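Local coordinates for putative histidine protein kinase (Rhodobacter sphaeroides, PDB 3KYJ) that probably relays signals from chemoreceptors to flagellar motors as the histidine kinase CheA3, this chain being its histidine-containing phosphotransfer (Hpt) domain, at residues A14-D19 and A104-T109; Q22-M27 and H52-N57; A29-L34 and I94-S99; G45-A50 and D75-V80; A70-D75 and A123-L128. All coordinates share one frame; numbering follows the deposited sequence. Where two conformers were deposited one is given.

Contact 1: residues A14-D19 and A104-T109; sequences ALYADD and AMLEET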
# COMPACT_ATOMS: atom_id res chain seq x y z
N ALA A 14 10.00 1.05 -13.61
CA ALA A 14 11.27 0.77 -12.95
C ALA A 14 11.06 0.57 -11.45
O ALA A 14 11.60 -0.35 -10.86
CB ALA A 14 12.26 1.89 -13.19
N LEU A 15 10.24 1.43 -10.86
CA LEU A 15 9.95 1.33 -9.44
C LEU A 15 9.15 0.07 -9.12
O LEU A 15 9.38 -0.57 -8.10
CB LEU A 15 9.22 2.58 -8.97
CG LEU A 15 8.87 2.60 -7.50
CD1 LEU A 15 10.18 2.57 -6.70
CD2 LEU A 15 8.07 3.87 -7.19
N TYR A 16 8.23 -0.30 -9.98
CA TYR A 16 7.48 -1.54 -9.78
C TYR A 16 8.43 -2.73 -9.68
O TYR A 16 8.29 -3.59 -8.82
CB TYR A 16 6.49 -1.71 -10.93
CG TYR A 16 5.82 -3.05 -11.03
CD1 TYR A 16 4.77 -3.40 -10.17
CD2 TYR A 16 6.18 -3.94 -12.03
CE1 TYR A 16 4.14 -4.63 -10.29
CE2 TYR A 16 5.57 -5.17 -12.14
CZ TYR A 16 4.55 -5.49 -11.29
OH TYR A 16 3.94 -6.71 -11.46
N ALA A 17 9.41 -2.78 -10.57
CA ALA A 17 10.34 -3.90 -10.57
C ALA A 17 11.24 -3.88 -9.34
O ALA A 17 11.49 -4.92 -8.74
CB ALA A 17 11.15 -3.89 -11.86
N ASP A 18 11.73 -2.70 -8.97
CA ASP A 18 12.68 -2.58 -7.87
C ASP A 18 11.97 -2.82 -6.54
O ASP A 18 12.41 -3.64 -5.77
CB ASP A 18 13.34 -1.20 -7.87
CG ASP A 18 14.46 -1.08 -6.87
OD1 ASP A 18 14.94 -2.12 -6.37
OD2 ASP A 18 14.89 0.06 -6.59
N ASP A 19 10.89 -2.10 -6.28
CA ASP A 19 10.12 -2.25 -5.03
C ASP A 19 9.54 -3.66 -4.93
O ASP A 19 9.50 -4.25 -3.85
CB ASP A 19 9.01 -1.18 -5.01
CG ASP A 19 8.58 -0.80 -3.62
OD1 ASP A 19 9.23 0.07 -3.02
OD2 ASP A 19 7.58 -1.34 -3.13
N ALA A 104 8.34 -14.76 -10.82
CA ALA A 104 8.25 -14.93 -12.26
C ALA A 104 7.25 -13.94 -12.86
O ALA A 104 7.47 -13.38 -13.95
CB ALA A 104 7.85 -16.37 -12.59
N MET A 105 6.14 -13.71 -12.17
CA MET A 105 5.15 -12.75 -12.66
C MET A 105 5.70 -11.35 -12.68
O MET A 105 5.44 -10.59 -13.61
CB MET A 105 3.94 -12.72 -11.78
CG MET A 105 3.13 -13.95 -11.84
SD MET A 105 1.75 -13.71 -10.76
CE MET A 105 0.78 -15.15 -11.20
N LEU A 106 6.47 -11.01 -11.66
CA LEU A 106 7.10 -9.71 -11.56
C LEU A 106 8.05 -9.52 -12.73
O LEU A 106 8.04 -8.47 -13.37
CB LEU A 106 7.88 -9.58 -10.24
CG LEU A 106 8.68 -8.28 -10.04
CD1 LEU A 106 7.75 -7.10 -9.98
CD2 LEU A 106 9.53 -8.35 -8.78
N GLU A 107 8.89 -10.51 -13.03
CA GLU A 107 9.91 -10.36 -14.05
C GLU A 107 9.26 -10.22 -15.43
O GLU A 107 9.70 -9.42 -16.26
CB GLU A 107 10.88 -11.54 -14.03
CG GLU A 107 11.81 -11.56 -12.81
CD GLU A 107 12.78 -12.73 -12.83
OE1 GLU A 107 13.12 -13.20 -13.93
OE2 GLU A 107 13.20 -13.18 -11.74
N GLU A 108 8.20 -10.98 -15.66
CA GLU A 108 7.50 -10.91 -16.94
C GLU A 108 6.71 -9.61 -17.12
O GLU A 108 6.79 -9.00 -18.19
CB GLU A 108 6.53 -12.07 -17.09
CG GLU A 108 5.77 -12.00 -18.40
CD GLU A 108 4.54 -12.87 -18.37
OE1 GLU A 108 4.69 -14.08 -18.05
OE2 GLU A 108 3.44 -12.35 -18.63
N THR A 109 5.92 -9.22 -16.12
CA THR A 109 5.01 -8.08 -16.25
C THR A 109 5.82 -6.79 -16.32
O THR A 109 5.43 -5.85 -16.99
CB THR A 109 3.97 -7.95 -15.10
OG1 THR A 109 4.63 -7.90 -13.82
CG2 THR A 109 3.00 -9.12 -15.12
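The ring of Tyr-16 carries Leu-106 on one face and Thr-109 at its edge. CD1 of Leu-106 sits over the face, 4.0 Å from the centroid of the Tyr-16 ring and 26° off its normal. This is a CH-pi contact displaced toward the rim, with CD1 of Leu-106 nearest to CE2 of Tyr-16 at 3.6 Å. In the ring plane, OG1 of Thr-109 meets the phenol. The contact belongs to the antiparallel helical bundle of the Hpt domain, and joins helix 10-35 to helix 89-112. The short segments run antiparallel, 161° between their directions, with axes 9.9 Å apart.

Tyr-16 has CG opposite its backbone N (chi1 169°), and this extends the ring across the gap between the helices. Tyr-16 and Leu-106 lie alongside each other, pointing opposite ways. Thr-109 is set crosswise to the tyrosine. The other branch of Leu-106, CD2, lies 4.0 Å from the O of Ala-17.

Tyr-16 OH donates to Thr-109 OG1 over 2.7 Å. Thr-109 OG1 in turn donates to the O of Met-105, one turn earlier in its own helix. Thus one hydroxyl both accepts and donates, and the phenol is tied to the backbone of the facing helix. Around the contact, Trp-13 makes a T-shaped (edge-to-face) stack with Tyr-16, and an apolar side chain of another protein's chain packs on Tyr-16. Met-105 O has two donors: Thr-109 N at 2.9 Å and Thr-109 OG1 at 2.8 Å, which come from opposite faces of its carbonyl plane.

Contact 2: residues Q22-M27 and H52-N57; sequences QALDAM and HTFKGN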
# COMPACT_ATOMS: atom_id res chain seq x y z
N GLN A 22 12.28 -6.06 -3.77
CA GLN A 22 12.51 -5.90 -2.33
C GLN A 22 11.42 -6.59 -1.52
O GLN A 22 11.70 -7.28 -0.55
CB GLN A 22 12.59 -4.42 -1.95
CG GLN A 22 13.82 -3.72 -2.50
CD GLN A 22 15.13 -4.30 -1.97
OE1 GLN A 22 15.27 -4.58 -0.77
NE2 GLN A 22 16.10 -4.48 -2.86
N ALA A 23 10.16 -6.42 -1.93
CA ALA A 23 9.07 -7.05 -1.20
C ALA A 23 9.16 -8.57 -1.28
O ALA A 23 8.99 -9.27 -0.28
CB ALA A 23 7.75 -6.56 -1.73
N LEU A 24 9.42 -9.11 -2.48
CA LEU A 24 9.54 -10.56 -2.61
C LEU A 24 10.77 -11.10 -1.87
O LEU A 24 10.73 -12.20 -1.32
CB LEU A 24 9.51 -11.01 -4.07
CG LEU A 24 8.19 -10.72 -4.79
CD1 LEU A 24 8.28 -11.24 -6.21
CD2 LEU A 24 7.01 -11.34 -4.05
N ASP A 25 11.85 -10.32 -1.82
CA ASP A 25 13.02 -10.73 -1.04
C ASP A 25 12.63 -10.87 0.43
O ASP A 25 13.06 -11.81 1.11
CB ASP A 25 14.17 -9.74 -1.17
CG ASP A 25 14.93 -9.85 -2.50
OD1 ASP A 25 14.73 -10.84 -3.24
OD2 ASP A 25 15.73 -8.94 -2.78
N ALA A 26 11.83 -9.93 0.93
CA ALA A 26 11.40 -9.96 2.34
C ALA A 26 10.44 -11.13 2.58
O ALA A 26 10.50 -11.79 3.61
CB ALA A 26 10.76 -8.63 2.72
N MET A 27 9.55 -11.38 1.62
CA MET A 27 8.63 -12.50 1.71
C MET A 27 9.40 -13.82 1.79
O MET A 27 9.18 -14.63 2.71
CB MET A 27 7.68 -12.50 0.50
CG MET A 27 6.73 -13.67 0.47
SD MET A 27 5.75 -13.66 -1.06
CE MET A 27 4.55 -14.91 -0.67
N HIS A 52 1.52 -7.57 1.34
CA HIS A 52 0.60 -6.45 1.22
C HIS A 52 1.17 -5.36 0.30
O HIS A 52 0.47 -4.78 -0.53
CB HIS A 52 0.28 -5.90 2.61
CG HIS A 52 -0.76 -4.83 2.60
ND1 HIS A 52 -2.09 -5.10 2.33
CD2 HIS A 52 -0.68 -3.50 2.83
CE1 HIS A 52 -2.78 -3.97 2.39
NE2 HIS A 52 -1.94 -2.99 2.69
N THR A 53 2.46 -5.09 0.45
CA THR A 53 3.14 -4.14 -0.41
C THR A 53 3.12 -4.61 -1.87
O THR A 53 2.80 -3.85 -2.81
CB THR A 53 4.59 -3.98 0.05
OG1 THR A 53 4.59 -3.26 1.28
CG2 THR A 53 5.43 -3.21 -0.99
N PHE A 54 3.46 -5.88 -2.09
CA PHE A 54 3.47 -6.41 -3.44
C PHE A 54 2.07 -6.32 -4.08
O PHE A 54 1.93 -5.90 -5.23
CB PHE A 54 4.00 -7.84 -3.43
CG PHE A 54 4.28 -8.36 -4.80
CD1 PHE A 54 5.52 -8.19 -5.38
CD2 PHE A 54 3.29 -8.99 -5.53
CE1 PHE A 54 5.77 -8.65 -6.66
CE2 PHE A 54 3.53 -9.43 -6.82
CZ PHE A 54 4.76 -9.27 -7.38
N LYS A 55 1.05 -6.66 -3.31
CA LYS A 55 -0.32 -6.53 -3.75
C LYS A 55 -0.69 -5.09 -4.13
O LYS A 55 -1.24 -4.83 -5.20
CB LYS A 55 -1.26 -7.03 -2.66
CG LYS A 55 -2.72 -7.07 -3.07
CD LYS A 55 -3.70 -7.35 -1.92
CE LYS A 55 -3.91 -6.09 -1.09
NZ LYS A 55 -5.04 -6.24 -0.13
N GLY A 56 -0.40 -4.15 -3.25
CA GLY A 56 -0.71 -2.75 -3.52
C GLY A 56 0.01 -2.20 -4.74
O GLY A 56 -0.54 -1.42 -5.49
N ASN A 57 1.25 -2.63 -4.93
CA ASN A 57 2.04 -2.19 -6.08
C ASN A 57 1.38 -2.65 -7.39
O ASN A 57 1.29 -1.91 -8.35
CB ASN A 57 3.48 -2.76 -5.98
CG ASN A 57 4.33 -2.08 -4.92
OD1 ASN A 57 3.88 -1.20 -4.17
ND2 ASN A 57 5.58 -2.50 -4.84
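OG1 of Thr-53 bonds back to the O of Arg-49, one turn earlier in helix 40-60, while CG2 of Thr-53 touches CB of Ala-23 at 4.1 Å. With CG2 opposite the backbone N and OG1 beside it (chi1 -71°), the methyl is the branch that meets helix 10-35. The O of Thr-53 accepts the backbone N of Asn-57 at 2.9 Å. Across the two segments there is no hydrogen bond.

These are the first two helices of the Hpt bundle, antiparallel at 152°. Phe-54 and Leu-24 make the larger part of the meeting. Leu-24 lies obliquely over the CD1-CE1 side of the phenylalanine ring. CD2 of Leu-24 is over one face, 4.1 Å from the centroid of the Phe-54 ring and 25° off the normal, a CH-pi contact shifted toward the rim. CD1 of Leu-24 reaches CE1 of Phe-54 at 3.6 Å. Ala-23 packs beside them, its CB 4.3 Å from CB of Phe-54. The small side chain of Ala-23 is consistent with the close approach of the backbones: its CA is 6.1 Å from CA of Phe-54.

Helix 40-60 also carries His-52, the predicted phosphorylation site, which is not phosphorylated here. His-52 takes no part in the packing against segment 22-27. Its ND1 bonds to OE1 of Glu-74, and its NE2 bonds to an acidic side chain of another protein's chain. Leu-102 of helix 89-112 packs on both Leu-24 and Phe-54.

Contact 3: residues A29-L34 and I94-S99; sequences ASLLAL and ILLFAS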
# COMPACT_ATOMS: atom_id res chain seq x y z
N ALA A 29 12.60 -14.24 2.59
CA ALA A 29 13.44 -14.32 3.80
C ALA A 29 12.64 -14.79 5.02
O ALA A 29 13.13 -15.62 5.81
CB ALA A 29 14.10 -12.99 4.09
N SER A 30 11.43 -14.25 5.19
CA SER A 30 10.61 -14.65 6.33
C SER A 30 10.23 -16.14 6.24
O SER A 30 10.24 -16.85 7.26
CB SER A 30 9.35 -13.81 6.42
OG SER A 30 9.67 -12.43 6.56
N LEU A 31 9.86 -16.59 5.05
CA LEU A 31 9.44 -17.98 4.86
C LEU A 31 10.61 -18.95 5.06
O LEU A 31 10.45 -20.00 5.69
CB LEU A 31 8.85 -18.13 3.47
CG LEU A 31 7.51 -17.40 3.28
CD1 LEU A 31 7.11 -17.40 1.81
CD2 LEU A 31 6.42 -18.07 4.12
N LEU A 32 11.79 -18.58 4.58
CA LEU A 32 12.96 -19.43 4.76
C LEU A 32 13.36 -19.47 6.23
O LEU A 32 13.79 -20.50 6.72
CB LEU A 32 14.13 -18.97 3.88
CG LEU A 32 13.94 -19.21 2.37
CD1 LEU A 32 15.08 -18.62 1.60
CD2 LEU A 32 13.78 -20.69 2.03
N ALA A 33 13.22 -18.35 6.94
CA ALA A 33 13.48 -18.34 8.37
C ALA A 33 12.52 -19.27 9.11
O ALA A 33 12.95 -20.01 10.02
CB ALA A 33 13.42 -16.90 8.91
N LEU A 34 11.25 -19.28 8.71
CA LEU A 34 10.27 -20.16 9.33
C LEU A 34 10.60 -21.62 9.03
O LEU A 34 10.52 -22.49 9.89
CB LEU A 34 8.86 -19.81 8.85
CG LEU A 34 8.32 -18.47 9.36
CD1 LEU A 34 7.04 -18.11 8.62
CD2 LEU A 34 8.11 -18.49 10.88
N ILE A 94 3.31 -23.63 0.74
CA ILE A 94 2.46 -23.02 -0.28
C ILE A 94 2.93 -21.58 -0.54
O ILE A 94 2.99 -21.13 -1.69
CB ILE A 94 0.98 -23.03 0.12
CG1 ILE A 94 0.46 -24.48 0.17
CG2 ILE A 94 0.15 -22.22 -0.86
CD1 ILE A 94 -0.87 -24.61 0.86
N LEU A 95 3.31 -20.87 0.51
CA LEU A 95 3.73 -19.48 0.33
C LEU A 95 5.11 -19.38 -0.31
O LEU A 95 5.37 -18.41 -1.02
CB LEU A 95 3.65 -18.70 1.63
CG LEU A 95 2.25 -18.49 2.20
CD1 LEU A 95 2.28 -17.87 3.59
CD2 LEU A 95 1.43 -17.62 1.23
N LEU A 96 6.00 -20.34 -0.06
CA LEU A 96 7.28 -20.39 -0.77
C LEU A 96 7.03 -20.59 -2.28
O LEU A 96 7.64 -19.92 -3.10
CB LEU A 96 8.21 -21.49 -0.23
CG LEU A 96 9.03 -21.04 0.97
CD1 LEU A 96 9.72 -22.25 1.60
CD2 LEU A 96 10.03 -19.98 0.57
N PHE A 97 6.12 -21.50 -2.63
CA PHE A 97 5.71 -21.69 -4.02
C PHE A 97 5.13 -20.38 -4.56
O PHE A 97 5.46 -19.95 -5.67
CB PHE A 97 4.69 -22.85 -4.08
CG PHE A 97 4.13 -23.15 -5.45
CD1 PHE A 97 4.93 -23.17 -6.56
CD2 PHE A 97 2.79 -23.41 -5.59
CE1 PHE A 97 4.39 -23.45 -7.83
CE2 PHE A 97 2.25 -23.69 -6.84
CZ PHE A 97 3.05 -23.69 -7.94
N ALA A 98 4.29 -19.73 -3.77
CA ALA A 98 3.73 -18.44 -4.18
C ALA A 98 4.82 -17.41 -4.43
O ALA A 98 4.74 -16.66 -5.39
CB ALA A 98 2.73 -17.93 -3.18
N SER A 99 5.85 -17.37 -3.58
CA SER A 99 6.89 -16.36 -3.74
C SER A 99 7.62 -16.59 -5.07
O SER A 99 7.90 -15.63 -5.79
CB SER A 99 7.84 -16.33 -2.54
OG SER A 99 8.69 -17.44 -2.48
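Leu-31 points into helix 89-112 and sets both its methyls against CB of Leu-95. CD1 of Leu-31 is 3.7 Å from CB of Leu-95, and CD2 of Leu-31 is 3.8 Å from the same CB. The two side chains are nearly perpendicular. CD1 of Leu-31 also rests near the backbone, 3.5 Å from the O of Leu-95.

Leu-96 reaches back the other way. CD2 of Leu-96 lies 3.6 Å from CB of Leu-31 and 4.1 Å from CD2 of Leu-32. Leu-96 has CG opposite its carbonyl carbon (chi1 -85°), and its end swings toward helix 10-35 from a CB that points along the interface.

In the next shell, Ser-99 OG bonds to the O of Leu-96 at 2.8 Å and so keeps its polar end on its own helix. Cys-73 of helix 64-82 packs on Leu-95, and Gln-35 touches Leu-96. The two segments run antiparallel at 149° within the Hpt helical bundle. Leu-31 and Leu-95 are buried, while Leu-32 is at the surface. The side chains that meet are all aliphatic and no hydrogen bond crosses, so the contact probably depends mainly on close fit and the exclusion of water.

Contact 4: residues G45-A50 and D75-V80; sequences GPLFRA and DLIGLV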
# COMPACT_ATOMS: atom_id res chain seq x y z
N GLY A 45 4.39 -10.79 10.85
CA GLY A 45 4.24 -9.38 10.52
C GLY A 45 5.01 -8.97 9.29
O GLY A 45 4.43 -8.42 8.35
N PRO A 46 6.32 -9.24 9.25
CA PRO A 46 7.12 -8.93 8.07
C PRO A 46 6.58 -9.61 6.82
O PRO A 46 6.58 -9.02 5.75
CB PRO A 46 8.51 -9.45 8.44
CG PRO A 46 8.58 -9.31 9.96
CD PRO A 46 7.17 -9.57 10.43
N LEU A 47 6.14 -10.86 6.95
CA LEU A 47 5.60 -11.59 5.82
C LEU A 47 4.32 -10.92 5.29
O LEU A 47 4.19 -10.68 4.08
CB LEU A 47 5.34 -13.03 6.27
CG LEU A 47 4.60 -13.90 5.26
CD1 LEU A 47 5.38 -14.04 3.94
CD2 LEU A 47 4.36 -15.27 5.86
N PHE A 48 3.41 -10.57 6.19
CA PHE A 48 2.19 -9.89 5.81
C PHE A 48 2.51 -8.58 5.11
O PHE A 48 1.95 -8.28 4.04
CB PHE A 48 1.30 -9.61 7.03
CG PHE A 48 -0.03 -9.00 6.66
CD1 PHE A 48 -1.16 -9.81 6.51
CD2 PHE A 48 -0.15 -7.65 6.47
CE1 PHE A 48 -2.38 -9.28 6.16
CE2 PHE A 48 -1.38 -7.11 6.09
CZ PHE A 48 -2.49 -7.93 5.95
N ARG A 49 3.40 -7.78 5.70
CA ARG A 49 3.70 -6.48 5.11
C ARG A 49 4.30 -6.60 3.71
O ARG A 49 3.97 -5.81 2.82
CB ARG A 49 4.63 -5.69 6.05
CG ARG A 49 3.89 -5.25 7.31
CD ARG A 49 4.72 -4.29 8.17
NE ARG A 49 5.89 -4.92 8.77
CZ ARG A 49 5.91 -5.56 9.93
NH1 ARG A 49 4.81 -5.74 10.64
NH2 ARG A 49 7.05 -6.07 10.36
N ALA A 50 5.16 -7.60 3.51
CA ALA A 50 5.79 -7.79 2.21
C ALA A 50 4.75 -8.13 1.14
O ALA A 50 4.76 -7.56 0.05
CB ALA A 50 6.83 -8.87 2.30
N ASP A 75 -4.73 -13.20 2.38
CA ASP A 75 -5.84 -13.78 3.13
C ASP A 75 -5.34 -14.93 4.02
O ASP A 75 -5.74 -15.03 5.19
CB ASP A 75 -6.90 -14.35 2.19
CG ASP A 75 -7.78 -13.28 1.56
OD1 ASP A 75 -7.70 -12.08 1.91
OD2 ASP A 75 -8.57 -13.67 0.69
N LEU A 76 -4.49 -15.80 3.47
CA LEU A 76 -4.01 -16.96 4.23
C LEU A 76 -3.14 -16.50 5.40
O LEU A 76 -3.29 -16.97 6.55
CB LEU A 76 -3.22 -17.90 3.31
CG LEU A 76 -2.63 -19.15 3.97
CD1 LEU A 76 -3.69 -19.94 4.73
CD2 LEU A 76 -1.96 -20.00 2.91
N ILE A 77 -2.24 -15.56 5.14
CA ILE A 77 -1.38 -15.04 6.20
C ILE A 77 -2.24 -14.34 7.25
O ILE A 77 -1.97 -14.44 8.45
CB ILE A 77 -0.34 -14.06 5.64
CG1 ILE A 77 0.60 -14.75 4.68
CG2 ILE A 77 0.42 -13.40 6.80
CD1 ILE A 77 1.30 -13.80 3.71
N GLY A 78 -3.29 -13.64 6.82
CA GLY A 78 -4.22 -13.00 7.75
C GLY A 78 -4.94 -13.97 8.69
O GLY A 78 -5.24 -13.61 9.83
N LEU A 79 -5.21 -15.18 8.24
CA LEU A 79 -5.84 -16.18 9.11
C LEU A 79 -4.91 -16.53 10.27
O LEU A 79 -5.36 -16.73 11.40
CB LEU A 79 -6.15 -17.47 8.36
CG LEU A 79 -7.26 -17.42 7.32
CD1 LEU A 79 -7.30 -18.76 6.61
CD2 LEU A 79 -8.60 -17.11 7.98
N VAL A 80 -3.62 -16.64 9.97
CA VAL A 80 -2.59 -16.86 11.02
C VAL A 80 -2.53 -15.66 11.96
O VAL A 80 -2.54 -15.81 13.18
CB VAL A 80 -1.20 -17.11 10.41
CG1 VAL A 80 -0.16 -17.23 11.51
CG2 VAL A 80 -1.20 -18.38 9.57
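Ile-77 reaches between Leu-47 and Phe-48, and each of its branches finds a different partner. Its CD1 meets CG of Leu-47 at 3.6 Å, and its CG1 is 4.0 Å from CD2 of Leu-47. The other branch, CG2, is directed at Phe-48: it is 3.9 Å from CB and 3.9 Å from CD1 of that residue.

Ile-77 CG2 approaches the phenylalanine at the ring edge, in its plane, and not over a face. The split follows from the first torsion of Ile-77 (chi1 -63°), which sets CG2 opposite the backbone N and CG1 beside it. Past the isoleucine, the same edge of Phe-48 passes the backbone of Gly-78, with CD1 of the Phe-48 ring 4.4 Å from N of Gly-78.

Leu-47 is buried, and Met-27 of helix 10-35 packs on it. The Phe-48 ring also has a cation-pi partner in Arg-81, one turn beyond Gly-78. The two segments are antiparallel at 154°, with axes 9.9 Å apart. They join helix 40-60 to helix 64-82, neighbours in sequence. This is the up-and-down pairing of consecutive helices in the antiparallel bundle of the Hpt domain.

Contact 5: residues A70-D75 and A123-L128; sequences AHLCED and ALMDQL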
# COMPACT_ATOMS: atom_id res chain seq x y z
N ALA A 70 -1.50 -12.32 -5.07
CA ALA A 70 -0.99 -11.72 -3.84
C ALA A 70 -2.11 -11.60 -2.81
O ALA A 70 -1.90 -11.83 -1.60
CB ALA A 70 -0.36 -10.36 -4.13
N HIS A 71 -3.33 -11.28 -3.26
CA HIS A 71 -4.44 -11.11 -2.35
C HIS A 71 -4.76 -12.41 -1.63
O HIS A 71 -5.01 -12.42 -0.43
CB HIS A 71 -5.68 -10.54 -3.06
CG HIS A 71 -6.78 -10.19 -2.12
ND1 HIS A 71 -8.01 -10.80 -2.14
CD2 HIS A 71 -6.79 -9.36 -1.04
CE1 HIS A 71 -8.76 -10.31 -1.16
NE2 HIS A 71 -8.04 -9.43 -0.49
N LEU A 72 -4.79 -13.52 -2.35
CA LEU A 72 -5.10 -14.77 -1.68
C LEU A 72 -4.00 -15.17 -0.71
O LEU A 72 -4.29 -15.71 0.36
CB LEU A 72 -5.37 -15.90 -2.67
CG LEU A 72 -6.77 -15.96 -3.25
CD1 LEU A 72 -7.05 -17.39 -3.72
CD2 LEU A 72 -7.87 -15.53 -2.30
N CYS A 73 -2.74 -14.89 -1.05
CA CYS A 73 -1.65 -15.10 -0.09
C CYS A 73 -1.92 -14.29 1.18
O CYS A 73 -1.77 -14.80 2.29
CB CYS A 73 -0.30 -14.70 -0.68
SG CYS A 73 0.30 -15.75 -1.99
N GLU A 74 -2.32 -13.04 1.02
CA GLU A 74 -2.56 -12.14 2.15
C GLU A 74 -3.68 -12.66 3.01
O GLU A 74 -3.60 -12.61 4.25
CB GLU A 74 -2.87 -10.72 1.65
CG GLU A 74 -2.90 -9.67 2.74
CD GLU A 74 -3.39 -8.34 2.22
OE1 GLU A 74 -2.55 -7.57 1.72
OE2 GLU A 74 -4.60 -8.07 2.29
N ASP A 75 -4.73 -13.20 2.38
CA ASP A 75 -5.84 -13.78 3.13
C ASP A 75 -5.34 -14.93 4.02
O ASP A 75 -5.74 -15.03 5.19
CB ASP A 75 -6.90 -14.35 2.19
CG ASP A 75 -7.78 -13.28 1.56
OD1 ASP A 75 -7.70 -12.08 1.91
OD2 ASP A 75 -8.57 -13.67 0.69
N ALA A 123 -2.83 -23.38 -10.66
CA ALA A 123 -2.56 -24.41 -9.65
C ALA A 123 -2.29 -23.79 -8.27
O ALA A 123 -2.80 -24.26 -7.26
CB ALA A 123 -1.38 -25.27 -10.07
N LEU A 124 -1.52 -22.72 -8.26
CA LEU A 124 -1.24 -22.02 -7.02
C LEU A 124 -2.54 -21.53 -6.43
O LEU A 124 -2.75 -21.62 -5.22
CB LEU A 124 -0.30 -20.84 -7.27
CG LEU A 124 -0.18 -19.87 -6.09
CD1 LEU A 124 0.44 -20.54 -4.86
CD2 LEU A 124 0.62 -18.65 -6.50
N MET A 125 -3.43 -20.97 -7.26
CA MET A 125 -4.67 -20.46 -6.75
C MET A 125 -5.48 -21.59 -6.10
O MET A 125 -6.05 -21.43 -5.04
CB MET A 125 -5.48 -19.74 -7.85
CG MET A 125 -4.81 -18.43 -8.35
SD MET A 125 -4.75 -17.17 -7.07
CE MET A 125 -6.44 -16.59 -7.11
N ASP A 126 -5.55 -22.74 -6.77
CA ASP A 126 -6.27 -23.86 -6.18
C ASP A 126 -5.69 -24.26 -4.82
O ASP A 126 -6.44 -24.55 -3.89
CB ASP A 126 -6.25 -25.07 -7.11
CG ASP A 126 -7.26 -24.98 -8.25
OD1 ASP A 126 -8.16 -24.11 -8.22
OD2 ASP A 126 -7.16 -25.83 -9.16
N GLN A 127 -4.36 -24.26 -4.70
CA GLN A 127 -3.70 -24.67 -3.45
C GLN A 127 -4.00 -23.68 -2.35
O GLN A 127 -4.28 -24.04 -1.22
CB GLN A 127 -2.19 -24.79 -3.66
CG GLN A 127 -1.77 -25.96 -4.54
CD GLN A 127 -0.29 -25.99 -4.81
OE1 GLN A 127 0.52 -25.55 -3.98
NE2 GLN A 127 0.10 -26.52 -5.96
N LEU A 128 -3.93 -22.40 -2.67
CA LEU A 128 -4.27 -21.40 -1.68
C LEU A 128 -5.72 -21.54 -1.24
O LEU A 128 -6.01 -21.53 -0.05
CB LEU A 128 -4.01 -20.00 -2.22
CG LEU A 128 -2.54 -19.60 -2.38
CD1 LEU A 128 -2.42 -18.44 -3.34
CD2 LEU A 128 -1.88 -19.22 -1.03
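Leu-72 and Met-125 cross at about 90° where helix 64-82 meets the last helix, 122-135. Four helices form the antiparallel Hpt bundle, and helix 122-135 lies against it. The two segments here run nearly parallel, at 20°, with axes 10.1 Å apart.

Met-125 is a bent chain. Both chi2 (-65°) and chi3 (-78°) turn it, and its end curls round toward Leu-72. CE of Met-125 does the touching, 3.5 Å from CD1 of Leu-72 and 3.9 Å from CG of Leu-72. The sulfur stands further back, with SD of Met-125 4.1 Å from CD1 of Leu-72. Leu-72 was deposited in two conformers, and these distances hold for one of them.

Leu-128 comes one turn later and points toward helix 64-82. Its CD1 meets two neighbouring residues. CD1 of Leu-128 lies 4.0 Å from CB of Leu-72, the root of that side chain, and also reaches Cys-73. No hydrogen bond crosses between the segments. Met-125, Leu-128 and Cys-73 are buried, and Leu-72 is partly exposed. Outside the two segments, Ile-94 of helix 89-112 packs on Leu-128, and Arg-69 packs on Met-125. On the Cys-73 side the group that touches is a thiol: SG of Cys-73 is 4.1 Å from CD1 of Leu-128.

Overall arrangement
Contacts 1 and 3 join the same pair, helix 10-35 with helix 89-112, at places about 19 Å apart, centre to centre. Contact 1 is the one with a side-chain hydrogen bond across it; contact 3 joins aliphatic side chains without a hydrogen bond between the segments. Contacts 2 and 4 hold consecutive helices, and both use helix 40-60. These four are antiparallel. Contact 5 is nearly parallel and brings in the last helix; it shares Asp-75 with contact 4. Contacts 1, 2 and 5 are buried, while 3 and 4 are partly so. Contact 2 is nearest the chain's centre, contact 1 farthest. Only contacts 1 and 2 have residues touching the other protein's chain. Asp-19 and Asn-57 link these two by a probable hydrogen bond.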